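Local structure of polymerase X (Deinococcus radiodurans, 2W9M) at residues A[161-166]-A[526-531]; A[314-319]-A[537-542]; A[346-351]-A[394-399]; A[474-479]-A[484-489]; A[478-483]-A[503-508]. The protein probably catalyses DNA synthesis from deoxyribonucleoside triphosphates as a family X DNA polymerase, and also carries a zinc-binding PHP domain. All blocks are in the same frame, centred on the assembly; numbering follows the deposited sequence.

How the interactions relate
Four of the contacts lie in or beside the zinc-bearing PHP domain with its seven-stranded parallel sheet, and interaction 1 joins that domain to the polymerase portion. Along the chain, interactions 1 and 2 interlock, their segments alternating, while interactions 3, 4 and 5 fall within the spans that both enclose. Interactions 3 and 4 reach the same sheet with centres about 25 Å apart; interactions 4 and 5 share helix 472-482, including Ala478 and Cys479, with centres about 6 Å apart. Interaction 2 touches interactions 4 and 5, with Leu538 packing on Ile488 and on Arg506. The late residues of the PHP portion thus meet both the polymerase portion and the linking loop.

Interaction 1. Residues A[161-166]-A[526-531]; sequences QSLRAG and ARYGVM
Tyr528, in the first turn of helix 526-535, packs against Leu163 and Arg164 in the opening turn of helix 163-176. Its CD2 meets Leu163 CD2 at 3.9 Å, and the two side chains approach at a slant. At the far end of the ring the hydroxyl OH sits 3.4 Å from Arg164 CG, so the aliphatic stem of the arginine, not its charge, carries this touch. With CG anti to the backbone N (chi1 -179°), Arg164 presents that stem across the end of the tyrosine; the chain then bends, and its guanidinium stands nearly upright to the ring, the planes 83° apart. The group's NH2 goes on to a salt bridge with Asp525. The contact joins the polymerase portion, probably its palm, where strand 161-162 belongs to a mixed sheet, to the PHP domain, and Ser162 OG caps the helix start by accepting from Ala165 N at 3.3 Å. Met531 SD adds a further apolar touch on Leu163 CD2 at 4.1 Å. Replacing Tyr528 with an alanine would probably open a gap between the helices and leave Leu163 CD2 and the Arg164 stem without their main partner here. From its own helix the tyrosine ring receives Arg527 CD over one face, toward the rim. Leu167, one turn further along helix 163-176, also packs against Tyr528 and Met531.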
# COMPACT_ATOMS: atom_id res chain seq x y z
N GLN A 161 0.41 -10.92 8.48
CA GLN A 161 0.02 -10.77 7.09
C GLN A 161 -0.32 -9.32 6.75
O GLN A 161 -0.63 -8.53 7.64
CB GLN A 161 -1.19 -11.66 6.79
CG GLN A 161 -0.95 -13.14 7.06
CD GLN A 161 0.20 -13.68 6.25
OE1 GLN A 161 0.46 -13.22 5.13
NE2 GLN A 161 0.90 -14.67 6.80
N SER A 162 -0.27 -8.97 5.47
CA SER A 162 -0.67 -7.64 5.04
C SER A 162 -2.18 -7.52 5.14
O SER A 162 -2.89 -8.53 5.08
CB SER A 162 -0.21 -7.37 3.60
OG SER A 162 -0.96 -8.12 2.65
N LEU A 163 -2.67 -6.30 5.30
CA LEU A 163 -4.11 -6.06 5.36
C LEU A 163 -4.80 -6.61 4.12
O LEU A 163 -5.94 -7.07 4.18
CB LEU A 163 -4.40 -4.57 5.50
CG LEU A 163 -5.88 -4.18 5.52
CD1 LEU A 163 -6.63 -4.91 6.63
CD2 LEU A 163 -6.03 -2.67 5.67
N ARG A 164 -4.10 -6.55 2.98
CA ARG A 164 -4.67 -7.01 1.72
C ARG A 164 -4.96 -8.51 1.73
O ARG A 164 -6.07 -8.93 1.42
CB ARG A 164 -3.73 -6.67 0.55
CG ARG A 164 -4.27 -7.09 -0.80
CD ARG A 164 -3.22 -6.99 -1.91
NE ARG A 164 -2.89 -5.61 -2.25
CZ ARG A 164 -1.71 -5.05 -2.02
NH1 ARG A 164 -0.74 -5.75 -1.46
NH2 ARG A 164 -1.49 -3.78 -2.36
N ALA A 165 -3.96 -9.32 2.08
CA ALA A 165 -4.12 -10.77 2.14
C ALA A 165 -5.17 -11.20 3.16
O ALA A 165 -6.03 -12.02 2.87
CB ALA A 165 -2.79 -11.44 2.43
N GLY A 166 -5.09 -10.64 4.37
CA GLY A 166 -6.04 -10.97 5.42
C GLY A 166 -7.47 -10.63 5.04
O GLY A 166 -8.40 -11.40 5.29
N ALA A 526 -7.47 1.92 -3.17
CA ALA A 526 -8.02 3.11 -2.51
C ALA A 526 -8.74 2.73 -1.22
O ALA A 526 -8.69 3.45 -0.23
CB ALA A 526 -8.95 3.83 -3.45
N ARG A 527 -9.42 1.59 -1.26
CA ARG A 527 -10.16 1.05 -0.13
C ARG A 527 -9.30 0.87 1.13
O ARG A 527 -9.81 1.00 2.24
CB ARG A 527 -10.81 -0.26 -0.55
CG ARG A 527 -10.95 -1.32 0.51
CD ARG A 527 -10.99 -2.69 -0.16
NE ARG A 527 -11.86 -3.63 0.54
CZ ARG A 527 -11.93 -4.93 0.27
NH1 ARG A 527 -11.17 -5.44 -0.69
NH2 ARG A 527 -12.75 -5.71 0.96
N TYR A 528 -8.02 0.56 0.95
CA TYR A 528 -7.12 0.39 2.09
C TYR A 528 -6.67 1.74 2.66
O TYR A 528 -6.54 1.89 3.87
CB TYR A 528 -5.89 -0.45 1.70
CG TYR A 528 -6.25 -1.78 1.09
CD1 TYR A 528 -5.94 -2.07 -0.24
CD2 TYR A 528 -6.90 -2.75 1.83
CE1 TYR A 528 -6.28 -3.28 -0.81
CE2 TYR A 528 -7.24 -3.98 1.28
CZ TYR A 528 -6.92 -4.23 -0.04
OH TYR A 528 -7.25 -5.45 -0.60
N GLY A 529 -6.43 2.70 1.78
CA GLY A 529 -6.09 4.05 2.20
C GLY A 529 -7.24 4.69 2.95
O GLY A 529 -7.04 5.38 3.95
N VAL A 530 -8.46 4.46 2.46
CA VAL A 530 -9.65 5.00 3.10
C VAL A 530 -9.84 4.45 4.52
O VAL A 530 -10.26 5.19 5.42
CB VAL A 530 -10.91 4.74 2.25
CG1 VAL A 530 -12.17 4.98 3.07
CG2 VAL A 530 -10.90 5.60 1.00
N MET A 531 -9.54 3.17 4.72
CA MET A 531 -9.65 2.57 6.05
C MET A 531 -8.71 3.25 7.04
O MET A 531 -9.05 3.41 8.21
CB MET A 531 -9.35 1.06 6.00
CG MET A 531 -10.28 0.27 5.10
SD MET A 531 -9.98 -1.51 5.18
CE MET A 531 -10.63 -1.90 6.81

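Interaction 2. Residues A[314-319]-A[537-542]; sequences TLPDPA and GLTPAH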
# COMPACT_ATOMS: atom_id res chain seq x y z
N THR A 314 -14.43 13.10 20.08
CA THR A 314 -14.11 14.35 19.41
C THR A 314 -14.22 14.20 17.89
O THR A 314 -14.39 15.17 17.16
CB THR A 314 -12.68 14.80 19.77
OG1 THR A 314 -12.68 15.34 21.09
CG2 THR A 314 -12.17 15.83 18.79
N LEU A 315 -14.12 12.95 17.43
CA LEU A 315 -14.06 12.66 16.00
C LEU A 315 -15.44 12.55 15.36
O LEU A 315 -16.43 12.28 16.04
CB LEU A 315 -13.26 11.37 15.77
CG LEU A 315 -11.88 11.36 16.41
CD1 LEU A 315 -11.22 10.00 16.26
CD2 LEU A 315 -11.01 12.46 15.81
N PRO A 316 -15.50 12.76 14.03
CA PRO A 316 -16.75 12.77 13.26
C PRO A 316 -17.52 11.46 13.34
O PRO A 316 -16.93 10.40 13.59
CB PRO A 316 -16.27 13.01 11.82
CG PRO A 316 -14.94 13.65 11.96
CD PRO A 316 -14.33 13.05 13.18
N ASP A 317 -18.82 11.55 13.13
CA ASP A 317 -19.67 10.37 13.00
C ASP A 317 -19.22 9.62 11.75
O ASP A 317 -18.85 10.24 10.75
CB ASP A 317 -21.14 10.80 12.88
CG ASP A 317 -22.10 9.63 12.74
OD1 ASP A 317 -22.08 8.95 11.70
OD2 ASP A 317 -22.90 9.41 13.68
N PRO A 318 -19.23 8.28 11.81
CA PRO A 318 -18.79 7.47 10.67
C PRO A 318 -19.41 7.91 9.35
O PRO A 318 -18.73 7.88 8.32
CB PRO A 318 -19.29 6.07 11.05
CG PRO A 318 -19.25 6.07 12.53
CD PRO A 318 -19.62 7.46 12.96
N ALA A 319 -20.67 8.33 9.38
CA ALA A 319 -21.38 8.73 8.16
C ALA A 319 -20.84 10.03 7.55
O ALA A 319 -21.21 10.39 6.43
CB ALA A 319 -22.87 8.86 8.44
N GLY A 537 -10.02 9.98 11.33
CA GLY A 537 -11.18 10.86 11.45
C GLY A 537 -11.31 11.87 10.32
O GLY A 537 -11.85 12.95 10.50
N LEU A 538 -10.83 11.50 9.13
CA LEU A 538 -10.84 12.42 8.00
C LEU A 538 -12.18 12.40 7.27
O LEU A 538 -12.78 11.34 7.07
CB LEU A 538 -9.70 12.11 7.03
CG LEU A 538 -8.29 12.21 7.61
CD1 LEU A 538 -7.26 12.11 6.49
CD2 LEU A 538 -8.11 13.50 8.40
N THR A 539 -12.64 13.58 6.87
CA THR A 539 -13.84 13.73 6.05
C THR A 539 -13.43 14.07 4.62
O THR A 539 -12.27 14.37 4.35
CB THR A 539 -14.74 14.85 6.60
OG1 THR A 539 -14.03 16.10 6.55
CG2 THR A 539 -15.15 14.56 8.04
N PRO A 540 -14.40 14.04 3.69
CA PRO A 540 -14.06 14.43 2.31
C PRO A 540 -13.41 15.81 2.26
O PRO A 540 -12.65 16.09 1.33
CB PRO A 540 -15.41 14.46 1.61
CG PRO A 540 -16.24 13.49 2.37
CD PRO A 540 -15.79 13.57 3.80
N ALA A 541 -13.70 16.66 3.24
CA ALA A 541 -13.17 18.02 3.26
C ALA A 541 -11.68 18.08 3.64
O ALA A 541 -11.01 19.08 3.37
CB ALA A 541 -13.99 18.92 4.18
N HIS A 542 -11.18 17.02 4.26
CA HIS A 542 -9.76 16.93 4.61
C HIS A 542 -8.94 16.39 3.45
O HIS A 542 -7.71 16.46 3.47
CB HIS A 542 -9.56 16.01 5.82
CG HIS A 542 -9.98 16.60 7.12
ND1 HIS A 542 -11.21 16.34 7.70
CD2 HIS A 542 -9.33 17.42 7.98
CE1 HIS A 542 -11.30 16.98 8.85
NE2 HIS A 542 -10.18 17.64 9.05
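Gly537, the residue that closes helix 526-535 in a Schellman motif, receives the ring of Pro316 from the long loop leading to strand 329-333. Pro316 CG rests 3.5 Å from Gly537 O, with CD of the same ring only slightly farther from that oxygen, so the proline meets the backbone of the turn through the outer carbons of its ring. The same CG touches Thr539 CG2 at 4.0 Å, where the two side chains cross at about a right angle. Glycine suits this place twice over: its phi of 84° would press a side chain against the preceding carbonyl oxygen, and a beta carbon would come within 3.1 Å of Leu315 CD2.

Beyond the glycine the chain is held by bonds of its own. Thr539 N donates an almost straight bond to His542 ND1 (3.2 Å), arriving 23° out of the imidazole plane, and Thr539 OG1 also pairs with ND1 at 3.1 Å. Turning OG1 inward (chi1 62°) leaves CG2 to face the proline. His542 N returns a bond to Thr539 O, while Leu538 CD2 lies over one face of the imidazole. In the other segment Asp317 OD1 accepts from Ala319 N at 2.8 Å, an Asx turn. Tyr303 OH bonds to Pro316 O, and Arg506 lies against the proline ring. The pairing of a positive-phi glycine with two bonds back into the last helical turn is the hallmark of a Schellman helix C-cap.

Interaction 3. Residues A[346-351]-A[394-399]; sequences EMAEAT and LPIVAG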
# COMPACT_ATOMS: atom_id res chain seq x y z
N GLU A 346 -5.48 2.94 -20.63
CA GLU A 346 -6.04 1.83 -19.86
C GLU A 346 -6.30 2.26 -18.42
O GLU A 346 -7.35 1.96 -17.85
CB GLU A 346 -5.12 0.61 -19.89
CG GLU A 346 -4.68 0.18 -21.28
CD GLU A 346 -3.78 -1.05 -21.26
OE1 GLU A 346 -2.60 -0.94 -21.66
OE2 GLU A 346 -4.25 -2.13 -20.83
N MET A 347 -5.34 2.97 -17.83
CA MET A 347 -5.48 3.47 -16.46
C MET A 347 -6.63 4.47 -16.34
O MET A 347 -7.45 4.37 -15.43
CB MET A 347 -4.17 4.10 -15.97
CG MET A 347 -3.01 3.11 -15.88
SD MET A 347 -3.20 1.94 -14.52
CE MET A 347 -2.92 3.00 -13.11
N ALA A 348 -6.71 5.42 -17.27
CA ALA A 348 -7.80 6.40 -17.25
C ALA A 348 -9.17 5.73 -17.40
O ALA A 348 -10.09 6.01 -16.64
CB ALA A 348 -7.60 7.45 -18.33
N GLU A 349 -9.30 4.85 -18.40
CA GLU A 349 -10.52 4.06 -18.56
C GLU A 349 -10.85 3.31 -17.28
O GLU A 349 -12.01 3.24 -16.87
CB GLU A 349 -10.38 3.05 -19.71
CG GLU A 349 -11.05 3.44 -21.01
CD GLU A 349 -10.08 4.01 -22.03
OE1 GLU A 349 -9.79 3.32 -23.03
OE2 GLU A 349 -9.60 5.15 -21.82
N ALA A 350 -9.83 2.75 -16.64
CA ALA A 350 -10.01 2.00 -15.41
C ALA A 350 -10.59 2.86 -14.28
O ALA A 350 -11.49 2.41 -13.56
CB ALA A 350 -8.70 1.35 -14.98
N THR A 351 -10.08 4.08 -14.12
CA THR A 351 -10.56 4.92 -13.02
C THR A 351 -12.00 5.37 -13.25
O THR A 351 -12.71 5.70 -12.31
CB THR A 351 -9.66 6.16 -12.76
OG1 THR A 351 -10.24 7.32 -13.37
CG2 THR A 351 -8.26 5.95 -13.29
N LEU A 394 -10.77 12.09 -22.54
CA LEU A 394 -10.35 11.45 -21.29
C LEU A 394 -9.94 12.46 -20.22
O LEU A 394 -9.13 13.35 -20.48
CB LEU A 394 -9.21 10.46 -21.55
CG LEU A 394 -9.60 9.14 -22.20
CD1 LEU A 394 -8.41 8.20 -22.20
CD2 LEU A 394 -10.77 8.52 -21.47
N PRO A 395 -10.51 12.33 -19.01
CA PRO A 395 -10.27 13.27 -17.91
C PRO A 395 -8.94 12.99 -17.22
O PRO A 395 -8.88 12.13 -16.35
CB PRO A 395 -11.42 12.98 -16.94
CG PRO A 395 -12.30 11.95 -17.62
CD PRO A 395 -11.43 11.26 -18.61
N ILE A 396 -7.89 13.71 -17.62
CA ILE A 396 -6.55 13.49 -17.09
C ILE A 396 -5.89 14.78 -16.61
O ILE A 396 -6.08 15.85 -17.18
CB ILE A 396 -5.62 12.82 -18.13
CG1 ILE A 396 -6.28 11.57 -18.73
CG2 ILE A 396 -4.28 12.46 -17.51
CD1 ILE A 396 -5.43 10.88 -19.76
N VAL A 397 -5.10 14.66 -15.55
CA VAL A 397 -4.28 15.75 -15.03
C VAL A 397 -2.83 15.28 -15.04
O VAL A 397 -2.51 14.22 -14.50
CB VAL A 397 -4.73 16.14 -13.61
CG1 VAL A 397 -3.65 16.92 -12.90
CG2 VAL A 397 -6.02 16.95 -13.66
N ALA A 398 -1.95 16.03 -15.68
CA ALA A 398 -0.57 15.59 -15.87
C ALA A 398 0.31 15.93 -14.67
O ALA A 398 0.39 17.08 -14.24
CB ALA A 398 0.02 16.19 -17.14
N GLY A 399 0.97 14.91 -14.14
CA GLY A 399 1.88 15.13 -13.04
C GLY A 399 3.16 14.32 -13.19
O GLY A 399 3.39 13.69 -14.22
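Ala348 on helix 344-353 and Leu394, just ahead of strand 396-403, bring the two backbones closest, their CA atoms 7.0 Å apart. That spacing suits a methyl group facing a leucine. Ala348 CB points toward the other segment and meets Leu394 CD1 at 4.0 Å; it also touches the end of the Ile396 side chain, CD1, at 4.3 Å. The isoleucine reaches it because its chain runs straight out to CD1 (chi2 180°). Leu394 also serves as a surface for Glu349. The glutamate starts away from the strand, but a bend at chi2 (100°) swings the carboxylate back over the leucine, placing OE2 3.3 Å from Leu394 CD1 and 3.6 Å from its CD2, the two side chains meeting at about a right angle. The oxygen thus faces both methyls of the isopropyl group. An alanine in place of Leu394 would probably leave Ala348 CB short of an apolar partner and set the Glu349 carboxylate free to turn.

The contact belongs to the PHP domain, where helix 344-353 packs against the parallel sheet. Ala348 is also in contact with Leu359 of strand 358-364, and Ile396 lies between this helix, at Ile344, and helix 376-391, at Ile386 and Leu389. The side chain of Ile396 is about 12 Å from that of zinc ligand His332. Only apolar and van der Waals touches bind these segments to each other, so the packing rests on shape, and the Glu349 carboxylate, lying at its border, gains no charge partner from Leu394.

Interaction 4. Residues A[474-479]-A[484-489]; sequences AVLGAC and TVVEIN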
# COMPACT_ATOMS: atom_id res chain seq x y z
N ALA A 474 8.80 17.84 12.36
CA ALA A 474 9.47 18.96 11.70
C ALA A 474 9.06 19.03 10.23
O ALA A 474 8.73 20.10 9.71
CB ALA A 474 10.97 18.83 11.82
N VAL A 475 9.09 17.88 9.55
CA VAL A 475 8.75 17.82 8.13
C VAL A 475 7.30 18.21 7.89
O VAL A 475 7.00 19.02 7.01
CB VAL A 475 9.00 16.42 7.53
CG1 VAL A 475 8.55 16.39 6.08
CG2 VAL A 475 10.47 16.05 7.64
N LEU A 476 6.39 17.64 8.69
CA LEU A 476 4.97 17.96 8.57
C LEU A 476 4.71 19.44 8.84
O LEU A 476 3.85 20.04 8.20
CB LEU A 476 4.14 17.08 9.52
CG LEU A 476 4.09 15.59 9.19
CD1 LEU A 476 3.08 14.87 10.07
CD2 LEU A 476 3.75 15.39 7.73
N GLY A 477 5.45 20.01 9.78
CA GLY A 477 5.35 21.43 10.05
C GLY A 477 5.71 22.24 8.82
O GLY A 477 5.05 23.23 8.49
N ALA A 478 6.76 21.80 8.12
CA ALA A 478 7.18 22.45 6.88
C ALA A 478 6.10 22.33 5.80
O ALA A 478 5.95 23.22 4.97
CB ALA A 478 8.49 21.88 6.41
N CYS A 479 5.35 21.23 5.82
CA CYS A 479 4.25 21.05 4.88
C CYS A 479 3.15 22.06 5.17
O CYS A 479 2.61 22.69 4.26
CB CYS A 479 3.68 19.63 4.97
SG CYS A 479 4.72 18.34 4.26
N THR A 484 1.61 22.52 1.46
CA THR A 484 1.74 21.31 0.66
C THR A 484 0.98 20.14 1.29
O THR A 484 1.11 19.89 2.49
CB THR A 484 3.21 20.95 0.39
OG1 THR A 484 3.40 19.54 0.50
CG2 THR A 484 4.12 21.66 1.36
N VAL A 485 0.17 19.46 0.49
CA VAL A 485 -0.66 18.36 0.99
C VAL A 485 0.16 17.08 1.16
O VAL A 485 1.03 16.79 0.35
CB VAL A 485 -1.92 18.13 0.13
CG1 VAL A 485 -1.91 19.02 -1.09
CG2 VAL A 485 -2.07 16.67 -0.25
N VAL A 486 -0.11 16.35 2.23
CA VAL A 486 0.65 15.15 2.55
C VAL A 486 -0.14 13.90 2.16
O VAL A 486 -1.34 13.82 2.38
CB VAL A 486 1.08 15.12 4.04
CG1 VAL A 486 -0.03 15.63 4.92
CG2 VAL A 486 1.49 13.71 4.45
N GLU A 487 0.56 12.94 1.56
CA GLU A 487 -0.10 11.77 1.00
C GLU A 487 -0.32 10.67 2.02
O GLU A 487 0.54 10.40 2.86
CB GLU A 487 0.71 11.23 -0.18
CG GLU A 487 0.33 9.84 -0.66
CD GLU A 487 1.08 9.43 -1.93
OE1 GLU A 487 0.70 9.92 -3.02
OE2 GLU A 487 2.03 8.62 -1.84
N ILE A 488 -1.50 10.06 1.97
CA ILE A 488 -1.74 8.81 2.66
C ILE A 488 -1.76 7.74 1.58
O ILE A 488 -2.77 7.52 0.91
CB ILE A 488 -3.08 8.82 3.42
CG1 ILE A 488 -3.05 9.86 4.54
CG2 ILE A 488 -3.38 7.44 3.98
CD1 ILE A 488 -4.37 10.01 5.26
N ASN A 489 -0.61 7.08 1.40
CA ASN A 489 -0.44 6.14 0.31
C ASN A 489 -1.27 4.89 0.56
O ASN A 489 -1.04 4.16 1.52
CB ASN A 489 1.04 5.80 0.13
CG ASN A 489 1.33 5.17 -1.21
OD1 ASN A 489 0.89 4.06 -1.50
ND2 ASN A 489 2.09 5.87 -2.04
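Thr484 N donates to Cys479 O at 3.0 Å, the one hydrogen bond between the segments. It is bent, with an angle of 133° at the hydrogen, and its five-residue span makes it the outer bond of the Schellman motif that ends helix 472-482 at Gly483.

Van der Waals packing surrounds this bond. The methyl CG2 of Thr484 sits 3.4 Å from the same Cys479 O, so that carbonyl oxygen meets both the amide and the methyl of one residue. In return Cys479 CB leans on Thr484 O at 3.6 Å. One turn earlier, Leu476 comes to Val486 through its CD2, which meets Val486 CG2 at 4.3 Å; chi2 of -172° sets CD1 anti to CA, and it is the other branch, CD2, that meets the valine.

A polar pair lies farther along the strand: Asn489 ND2 donates to Glu487 OE2 at 2.8 Å, arriving from above the carboxylate plane, 49° out of it. Glu487 OE1 holds His332 ND1, and Asn489 ND2 also reaches Asp516; both of those partners bind zinc, so these two residues belong to the second shell of the metal site.

In the beta-alpha-beta unit of strand 453-454, helix 472-482 and strand 485-489, the contact is the turn from helix to strand. Strand 485-489 then runs between strands 453-454 and 511-514, while Val446 of helix 435-446 packs against Cys479.

Interaction 5. Residues A[478-483]-A[503-508]; sequences ACEANG and LRWRER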
# COMPACT_ATOMS: atom_id res chain seq x y z
N ALA A 478 6.76 21.80 8.12
CA ALA A 478 7.18 22.45 6.88
C ALA A 478 6.10 22.33 5.80
O ALA A 478 5.95 23.22 4.97
CB ALA A 478 8.49 21.88 6.41
N CYS A 479 5.35 21.23 5.82
CA CYS A 479 4.25 21.05 4.88
C CYS A 479 3.15 22.06 5.17
O CYS A 479 2.61 22.69 4.26
CB CYS A 479 3.68 19.63 4.97
SG CYS A 479 4.72 18.34 4.26
N GLU A 480 2.82 22.19 6.45
CA GLU A 480 1.77 23.11 6.88
C GLU A 480 2.12 24.54 6.48
O GLU A 480 1.27 25.28 6.00
CB GLU A 480 1.58 23.02 8.40
CG GLU A 480 0.51 23.95 8.94
CD GLU A 480 0.46 23.96 10.46
OE1 GLU A 480 1.50 23.69 11.09
OE2 GLU A 480 -0.62 24.24 11.02
N ALA A 481 3.39 24.91 6.67
CA ALA A 481 3.86 26.26 6.40
C ALA A 481 3.85 26.59 4.91
O ALA A 481 3.76 27.75 4.52
CB ALA A 481 5.26 26.47 6.98
N ASN A 482 3.95 25.56 4.08
CA ASN A 482 3.94 25.77 2.64
C ASN A 482 2.63 25.34 1.99
O ASN A 482 2.47 25.42 0.78
CB ASN A 482 5.12 25.04 1.98
CG ASN A 482 5.51 25.65 0.65
OD1 ASN A 482 5.53 26.88 0.50
ND2 ASN A 482 5.83 24.81 -0.33
N GLY A 483 1.69 24.89 2.81
CA GLY A 483 0.41 24.45 2.31
C GLY A 483 0.51 23.26 1.37
O GLY A 483 -0.39 23.01 0.57
N LEU A 503 -3.90 11.30 12.51
CA LEU A 503 -4.81 11.60 13.61
C LEU A 503 -4.32 12.82 14.38
O LEU A 503 -5.12 13.68 14.76
CB LEU A 503 -4.92 10.39 14.56
CG LEU A 503 -5.84 10.55 15.77
CD1 LEU A 503 -7.26 10.87 15.34
CD2 LEU A 503 -5.81 9.30 16.63
N ARG A 504 -3.02 12.90 14.60
CA ARG A 504 -2.43 14.02 15.34
C ARG A 504 -2.45 15.33 14.56
O ARG A 504 -2.46 16.41 15.15
CB ARG A 504 -1.00 13.69 15.76
CG ARG A 504 -0.90 12.69 16.90
CD ARG A 504 0.54 12.33 17.22
NE ARG A 504 1.30 13.45 17.75
CZ ARG A 504 2.41 13.94 17.19
NH1 ARG A 504 2.90 13.40 16.09
NH2 ARG A 504 3.04 14.97 17.75
N TRP A 505 -2.43 15.24 13.23
CA TRP A 505 -2.28 16.42 12.37
C TRP A 505 -3.53 16.76 11.57
O TRP A 505 -3.49 17.65 10.72
CB TRP A 505 -1.10 16.22 11.41
CG TRP A 505 0.25 16.42 12.03
CD1 TRP A 505 0.97 15.50 12.73
CD2 TRP A 505 1.04 17.61 12.00
NE1 TRP A 505 2.17 16.05 13.14
CE2 TRP A 505 2.23 17.35 12.70
CE3 TRP A 505 0.86 18.89 11.44
CZ2 TRP A 505 3.23 18.30 12.87
CZ3 TRP A 505 1.85 19.83 11.61
CH2 TRP A 505 3.02 19.54 12.32
N ARG A 506 -4.63 16.07 11.85
CA ARG A 506 -5.86 16.25 11.07
C ARG A 506 -6.39 17.68 11.03
O ARG A 506 -7.15 18.03 10.13
CB ARG A 506 -6.96 15.29 11.55
CG ARG A 506 -7.09 15.14 13.05
CD ARG A 506 -8.45 14.54 13.41
NE ARG A 506 -9.43 15.59 13.66
CZ ARG A 506 -10.70 15.54 13.28
NH1 ARG A 506 -11.15 14.50 12.60
NH2 ARG A 506 -11.52 16.55 13.56
N GLU A 507 -6.00 18.49 12.00
CA GLU A 507 -6.47 19.87 12.08
C GLU A 507 -5.58 20.81 11.28
O GLU A 507 -5.97 21.94 10.99
CB GLU A 507 -6.49 20.34 13.54
CG GLU A 507 -7.26 19.43 14.49
CD GLU A 507 -8.75 19.73 14.50
OE1 GLU A 507 -9.32 19.98 13.41
OE2 GLU A 507 -9.35 19.71 15.59
N ARG A 508 -4.39 20.34 10.92
CA ARG A 508 -3.36 21.23 10.38
C ARG A 508 -2.95 20.95 8.93
O ARG A 508 -2.28 21.76 8.30
CB ARG A 508 -2.13 21.22 11.29
CG ARG A 508 -2.46 21.55 12.75
CD ARG A 508 -1.33 22.33 13.41
NE ARG A 508 -0.33 21.46 14.03
CZ ARG A 508 0.94 21.81 14.23
NH1 ARG A 508 1.36 23.01 13.85
NH2 ARG A 508 1.78 20.96 14.80
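Glu480 and Arg508 form a salt bridge, OE1 lying 2.8 Å from NH1, at the end of helix 472-482. The bridge is not a flat two-pronged pair: the carboxylate and guanidinium planes are 73° apart, and the second oxygen, OE2, lies against the arginine stem, 3.1 Å from Arg508 CD. Glu480 reaches across because its CG is anti to the backbone N (chi1 -180°) and the rest of the chain is extended; its CG thereby comes to 3.6 Å from Arg508 O. Arg508 meets it by folding at chi2 and chi3, which turns one face of the guanidinium to the edge of the tryptophan.

Trp505 lies beside the bridge and touches both partners. Its CZ3 is 3.3 Å above the guanidinium plane, over the centre, and at this same edge of the indole Glu480 OE1 lies 3.9 Å from CZ3, near the ring plane. One aromatic edge thus serves as a common wall for both charged groups.

The next shell sets this wall and the segment behind it. Arg508 N bonds to Trp505 O at 2.8 Å, closing the turn that follows helix 499-505, and Trp505 NE1 makes a weak bond to Asp473, an acid that also pairs with Arg504. Leu476 of helix 472-482 packs on the indole. On the glutamate's side the helix stops at Gly483 in a Schellman motif. Since Arg508 is exposed and Glu480 partly so, solvent probably tempers the attraction, leaving the indole and the aliphatic stems to share in fixing the pair.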